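Local coordinates for variable region-containing chitin-binding protein 3 (Branchiostoma floridae, PDB 2FBO) that probably binds chitin and may hydrolyse it, as an immune-type receptor whose two tandem V-type immunoglobulin domains make up this chain, at residues Val12-Gly17 and Val125-Thr130; Ser135-Val140 and Gly237-Asp242. One frame throughout, in Å; residues are numbered along the deposited sequence.

Contact 1: Val12-Gly17 and Val125-Thr130; sequences VEVHAG and VVLKVT
Val-12, Glu-13 and Val-14 run alongside Leu-127, Lys-128 and Val-129 as a parallel ladder, the short strand axes coming within 4.7 Å at an angle of 25°. Four backbone hydrogen bonds alternate across it: Val-12 N to Val-126 O, Lys-128 N to Val-12 O (2.9 Å), Val-14 N to Lys-128 O, and Thr-130 N to Val-14 O. A CA-H...O contact from Glu-13 CA to Lys-128 O, 3.1 Å long, adds to them.

The polar side chains gather on the face that carries Glu-13 and Lys-128. Extended beyond CG, Glu-13 splits its carboxylate between two partners. OE2 takes a hydrogen bond from Thr-130 OG1 at 2.6 Å, through its anti lone pair, and the two side chains cross at about a right angle. OE1 pairs with Lys-128 NZ at 3.5 Å in a salt bridge, reached because the lysine chain bends at chi3 (58°) and again at chi4. Thr-130 also lays CB over a face of the His-15 ring in a CH-pi contact, 4.1 Å from the centroid and 8° off the normal. A water bridges Ala-16 N and Thr-130 O.

Apolar contacts occupy the other face: Val-14 CG1 meets Leu-127 CD2 at 3.9 Å, and Val-12 CG2 approaches Val-125 CG1.

This is the A'-G pairing characteristic of V-set domains. Strand 11-14 is the outermost of its sheet, strand 103-110 flanks strand 120-129 on its other side, and Val-20 of strand 20-28 packs against Val-12, Val-14 and Leu-127.

Contact 2: Ser135-Val140 and Gly237-Asp242; sequences SNNVHV and GELDAD
Val-140 and Asp-242 make the one direct hydrogen bond between 135-140 and 237-242: Val-140 N reaches Asp-242 OD2 at 2.9 Å, with 165° at the hydrogen. The donor comes on the anti side of OD2, 33° out of the carboxylate plane. The acceptor here is a side-chain carboxylate oxygen, not a backbone carbonyl. The same OD2 accepts from a water 2.6 Å away, and that water also lies in the plane of the His-139 ring, 2.8 Å from ND1. The imidazole runs alongside the carboxylate, their planes moderately inclined to each other.

Val-138 packs on main chain. Its CG1, set between the backbone N and the carbonyl carbon (chi1 67°), is 3.6 Å from Ala-241 C. Asn-137 crosses Leu-239 obliquely, OD1 standing 3.4 Å from Leu-239 CB.

The contact belongs to the second V-type domain, where the lead-in to its first strand, 139-140, meets the F-G loop and the start of strand 241-249. Within that loop Asp-240 N bonds to Gly-237 O at 2.9 Å, tightening a turn at 237-240.

Asn-137 ND2 is held by Pro-134 O, and a water lies between Asn-137 OD1 and Asp-240 OD2. Cut back to an alanine, this side chain would probably leave Pro-134 O without its amide donor and the side of Leu-239 partly uncovered.

Farther out, the first domain contributes bonds to both segments: Ser-124 OG hydrogen-bonds Asp-242 OD1, and Arg-104 NH2 bonds both Val-138 O and Leu-239 O.

From the N terminus, the chain enters contact 1 at 12-17, traverses 107 residues of the first V-type domain, and closes that long loop when strand 120-129 pairs beside strand 11-14. After four intervening residues contact 2 opens at 135-140, and it closes 96 residues on, at the F-G loop of the second domain. The two are therefore in series, neither nested nor crossing. In space their centres lie about 14 Å apart, and they touch at the domain junction: Val-126 CG1 of contact 1 packs 3.6 Å from Leu-239 CD2 of contact 2, while Lys-128 CD lies 3.7 Å from Ser-135 CB. The later part of strand 120-129 thus abuts both that loop and the chain leading into the second domain.

Contact 1: Val12-Gly17 and Val125-Thr130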
loop_
_atom_site.group_PDB
_atom_site.type_symbol
_atom_site.label_atom_id
_atom_site.label_comp_id
_atom_site.label_asym_id
_atom_site.label_seq_id
_atom_site.Cartn_x
_atom_site.Cartn_y
_atom_site.Cartn_z
ATOM N N VAL A 12 -11.295 -1.669 -11.224
ATOM C CA VAL A 12 -11.310 -2.096 -12.621
ATOM C C VAL A 12 -12.287 -3.261 -12.725
ATOM O O VAL A 12 -12.193 -4.219 -11.962
ATOM C CB VAL A 12 -9.911 -2.562 -13.093
ATOM C CG1 VAL A 12 -9.970 -2.988 -14.554
ATOM C CG2 VAL A 12 -8.905 -1.445 -12.925
ATOM N N GLU A 13 -13.231 -3.178 -13.659
ATOM C CA GLU A 13 -14.226 -4.235 -13.823
ATOM C C GLU A 13 -13.899 -5.144 -15.006
ATOM O O GLU A 13 -13.278 -4.711 -15.977
ATOM C CB GLU A 13 -15.620 -3.627 -14.020
ATOM C CG GLU A 13 -16.751 -4.625 -13.816
ATOM C CD GLU A 13 -18.124 -4.016 -14.043
ATOM O OE1 GLU A 13 -18.345 -2.859 -13.625
ATOM O OE2 GLU A 13 -18.987 -4.703 -14.627
ATOM N N VAL A 14 -14.332 -6.399 -14.921
ATOM C CA VAL A 14 -14.078 -7.374 -15.975
ATOM C C VAL A 14 -15.082 -8.521 -15.924
ATOM O O VAL A 14 -15.445 -8.995 -14.852
ATOM C CB VAL A 14 -12.652 -7.960 -15.847
ATOM C CG1 VAL A 14 -12.485 -8.633 -14.485
ATOM C CG2 VAL A 14 -12.390 -8.948 -16.972
ATOM N N HIS A 15 -15.538 -8.965 -17.092
ATOM C CA HIS A 15 -16.485 -10.069 -17.152
ATOM C C HIS A 15 -15.749 -11.360 -16.838
ATOM O O HIS A 15 -14.580 -11.504 -17.178
ATOM C CB HIS A 15 -17.110 -10.176 -18.548
ATOM C CG HIS A 15 -18.135 -9.125 -18.838
ATOM N ND1 HIS A 15 -17.846 -7.778 -18.821
ATOM C CD2 HIS A 15 -19.448 -9.225 -19.154
ATOM C CE1 HIS A 15 -18.937 -7.093 -19.115
ATOM N NE2 HIS A 15 -19.923 -7.947 -19.321
ATOM N N ALA A 16 -16.433 -12.293 -16.188
ATOM C CA ALA A 16 -15.826 -13.575 -15.858
ATOM C C ALA A 16 -15.346 -14.217 -17.155
ATOM O O ALA A 16 -16.011 -14.119 -18.186
ATOM C CB ALA A 16 -16.839 -14.476 -15.171
ATOM N N GLY A 17 -14.187 -14.861 -17.103
ATOM C CA GLY A 17 -13.651 -15.495 -18.290
ATOM C C GLY A 17 -12.764 -14.560 -19.085
ATOM O O GLY A 17 -11.962 -15.008 -19.899
ATOM N N VAL A 125 -6.002 -1.863 -5.542
ATOM C CA VAL A 125 -6.912 -1.685 -6.666
ATOM C C VAL A 125 -7.959 -2.779 -6.519
ATOM O O VAL A 125 -7.618 -3.939 -6.274
ATOM C CB VAL A 125 -6.185 -1.850 -8.020
ATOM C CG1 VAL A 125 -7.159 -1.625 -9.162
ATOM C CG2 VAL A 125 -5.028 -0.867 -8.113
ATOM N N VAL A 126 -9.231 -2.415 -6.632
ATOM C CA VAL A 126 -10.287 -3.408 -6.507
ATOM C C VAL A 126 -10.581 -4.028 -7.862
ATOM O O VAL A 126 -10.755 -3.315 -8.859
ATOM C CB VAL A 126 -11.583 -2.786 -5.936
ATOM C CG1 VAL A 126 -12.724 -3.786 -5.996
ATOM C CG2 VAL A 126 -11.347 -2.357 -4.492
ATOM N N LEU A 127 -10.597 -5.358 -7.897
ATOM C CA LEU A 127 -10.893 -6.098 -9.115
ATOM C C LEU A 127 -12.350 -6.517 -8.979
ATOM O O LEU A 127 -12.702 -7.324 -8.118
ATOM C CB LEU A 127 -9.987 -7.335 -9.238
ATOM C CG LEU A 127 -9.972 -8.088 -10.580
ATOM C CD1 LEU A 127 -8.790 -9.057 -10.606
ATOM C CD2 LEU A 127 -11.270 -8.840 -10.786
ATOM N N LYS A 128 -13.194 -5.943 -9.827
ATOM C CA LYS A 128 -14.623 -6.222 -9.809
ATOM C C LYS A 128 -15.007 -7.146 -10.955
ATOM O O LYS A 128 -14.805 -6.814 -12.119
ATOM C CB LYS A 128 -15.401 -4.910 -9.943
ATOM C CG LYS A 128 -16.354 -4.613 -8.798
ATOM C CD LYS A 128 -16.981 -3.233 -8.958
ATOM C CE LYS A 128 -17.738 -3.098 -10.277
ATOM N NZ LYS A 128 -18.979 -3.924 -10.312
ATOM N N VAL A 129 -15.547 -8.307 -10.619
ATOM C CA VAL A 129 -15.972 -9.252 -11.640
ATOM C C VAL A 129 -17.447 -8.983 -11.868
ATOM O O VAL A 129 -18.273 -9.216 -10.987
ATOM C CB VAL A 129 -15.780 -10.705 -11.189
ATOM C CG1 VAL A 129 -16.354 -11.653 -12.238
ATOM C CG2 VAL A 129 -14.285 -10.988 -10.988
ATOM N N THR A 130 -17.760 -8.475 -13.053
ATOM C CA THR A 130 -19.131 -8.138 -13.421
ATOM C C THR A 130 -20.149 -9.152 -12.910
ATOM O O THR A 130 -20.047 -10.346 -13.191
ATOM C CB THR A 130 -19.273 -8.018 -14.950
ATOM O OG1 THR A 130 -18.337 -7.050 -15.442
ATOM C CG2 THR A 130 -20.685 -7.572 -15.327
HETATM O O HOH W 1 -19.013 -11.678 -15.237
#

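Contact 2: Ser135-Val140 and Gly237-Asp242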
loop_
_atom_site.group_PDB
_atom_site.type_symbol
_atom_site.label_atom_id
_atom_site.label_comp_id
_atom_site.label_asym_id
_atom_site.label_seq_id
_atom_site.Cartn_x
_atom_site.Cartn_y
_atom_site.Cartn_z
ATOM N N SER A 135 -19.775 -3.173 -5.544
ATOM C CA SER A 135 -19.054 -1.971 -5.936
ATOM C C SER A 135 -19.100 -0.959 -4.799
ATOM O O SER A 135 -19.669 -1.231 -3.745
ATOM C CB SER A 135 -19.664 -1.365 -7.200
ATOM O OG SER A 135 -18.878 -0.276 -7.655
ATOM N N ASN A 136 -18.487 0.200 -5.017
ATOM C CA ASN A 136 -18.463 1.266 -4.018
ATOM C C ASN A 136 -17.774 0.852 -2.721
ATOM O O ASN A 136 -18.297 1.074 -1.627
ATOM C CB ASN A 136 -19.892 1.729 -3.728
ATOM C CG ASN A 136 -20.608 2.205 -4.975
ATOM O OD1 ASN A 136 -20.161 3.140 -5.643
ATOM N ND2 ASN A 136 -21.720 1.559 -5.303
ATOM N N ASN A 137 -16.596 0.250 -2.853
ATOM C CA ASN A 137 -15.826 -0.195 -1.697
ATOM C C ASN A 137 -14.918 0.936 -1.230
ATOM O O ASN A 137 -14.519 1.787 -2.024
ATOM C CB ASN A 137 -15.011 -1.431 -2.077
ATOM C CG ASN A 137 -15.886 -2.559 -2.581
ATOM O OD1 ASN A 137 -16.563 -3.227 -1.806
ATOM N ND2 ASN A 137 -15.890 -2.763 -3.892
ATOM N N VAL A 138 -14.587 0.945 0.058
ATOM C CA VAL A 138 -13.744 2.000 0.611
ATOM C C VAL A 138 -12.468 2.210 -0.192
ATOM O O VAL A 138 -11.875 1.260 -0.706
ATOM C CB VAL A 138 -13.366 1.711 2.088
ATOM C CG1 VAL A 138 -12.454 0.493 2.176
ATOM C CG2 VAL A 138 -12.695 2.939 2.704
ATOM N N HIS A 139 -12.069 3.473 -0.309
ATOM C CA HIS A 139 -10.860 3.853 -1.025
ATOM C C HIS A 139 -10.182 4.999 -0.275
ATOM O O HIS A 139 -10.827 5.991 0.061
ATOM C CB HIS A 139 -11.197 4.297 -2.449
ATOM C CG HIS A 139 -10.078 5.020 -3.129
ATOM N ND1 HIS A 139 -8.858 4.431 -3.385
ATOM C CD2 HIS A 139 -9.978 6.298 -3.567
ATOM C CE1 HIS A 139 -8.054 5.315 -3.949
ATOM N NE2 HIS A 139 -8.710 6.456 -4.071
ATOM N N VAL A 140 -8.887 4.849 -0.004
ATOM C CA VAL A 140 -8.104 5.862 0.709
ATOM C C VAL A 140 -6.979 6.351 -0.202
ATOM O O VAL A 140 -6.355 5.557 -0.904
ATOM C CB VAL A 140 -7.475 5.276 2.006
ATOM C CG1 VAL A 140 -6.582 6.317 2.687
ATOM C CG2 VAL A 140 -8.574 4.819 2.958
ATOM N N GLY A 237 -14.036 -8.002 5.792
ATOM C CA GLY A 237 -13.720 -8.469 4.448
ATOM C C GLY A 237 -12.617 -7.662 3.789
ATOM O O GLY A 237 -12.414 -6.502 4.132
ATOM N N GLU A 238 -11.911 -8.254 2.827
ATOM C CA GLU A 238 -10.825 -7.539 2.158
ATOM C C GLU A 238 -11.278 -6.290 1.413
ATOM O O GLU A 238 -10.531 -5.316 1.325
ATOM C CB GLU A 238 -10.064 -8.472 1.203
ATOM C CG GLU A 238 -10.802 -8.867 -0.062
ATOM C CD GLU A 238 -10.024 -9.902 -0.861
ATOM O OE1 GLU A 238 -9.708 -9.649 -2.037
ATOM O OE2 GLU A 238 -9.723 -10.972 -0.299
ATOM N N LEU A 239 -12.494 -6.301 0.879
ATOM C CA LEU A 239 -13.001 -5.131 0.160
ATOM C C LEU A 239 -13.392 -4.031 1.138
ATOM O O LEU A 239 -13.554 -2.878 0.753
ATOM C CB LEU A 239 -14.237 -5.495 -0.661
ATOM C CG LEU A 239 -14.089 -6.373 -1.898
ATOM C CD1 LEU A 239 -15.475 -6.686 -2.452
ATOM C CD2 LEU A 239 -13.244 -5.658 -2.943
ATOM N N ASP A 240 -13.546 -4.407 2.403
ATOM C CA ASP A 240 -13.971 -3.488 3.459
ATOM C C ASP A 240 -12.869 -2.660 4.097
ATOM O O ASP A 240 -13.117 -1.936 5.064
ATOM C CB ASP A 240 -14.683 -4.276 4.558
ATOM C CG ASP A 240 -15.908 -5.005 4.048
ATOM O OD1 ASP A 240 -16.380 -5.927 4.743
ATOM O OD2 ASP A 240 -16.401 -4.646 2.958
ATOM N N ALA A 241 -11.654 -2.757 3.573
ATOM C CA ALA A 241 -10.563 -1.994 4.144
ATOM C C ALA A 241 -9.607 -1.496 3.081
ATOM O O ALA A 241 -9.478 -2.093 2.010
ATOM C CB ALA A 241 -9.813 -2.848 5.167
ATOM N N ASP A 242 -8.961 -0.373 3.370
ATOM C CA ASP A 242 -7.980 0.193 2.466
ATOM C C ASP A 242 -7.055 1.097 3.256
ATOM O O ASP A 242 -7.417 1.585 4.335
ATOM C CB ASP A 242 -8.647 0.967 1.323
ATOM C CG ASP A 242 -7.687 1.238 0.165
ATOM O OD1 ASP A 242 -6.669 0.514 0.046
ATOM O OD2 ASP A 242 -7.947 2.159 -0.636
HETATM O O HOH W 2 -16.784 -2.789 1.284
HETATM O O HOH W 3 -7.678 1.848 -3.251
#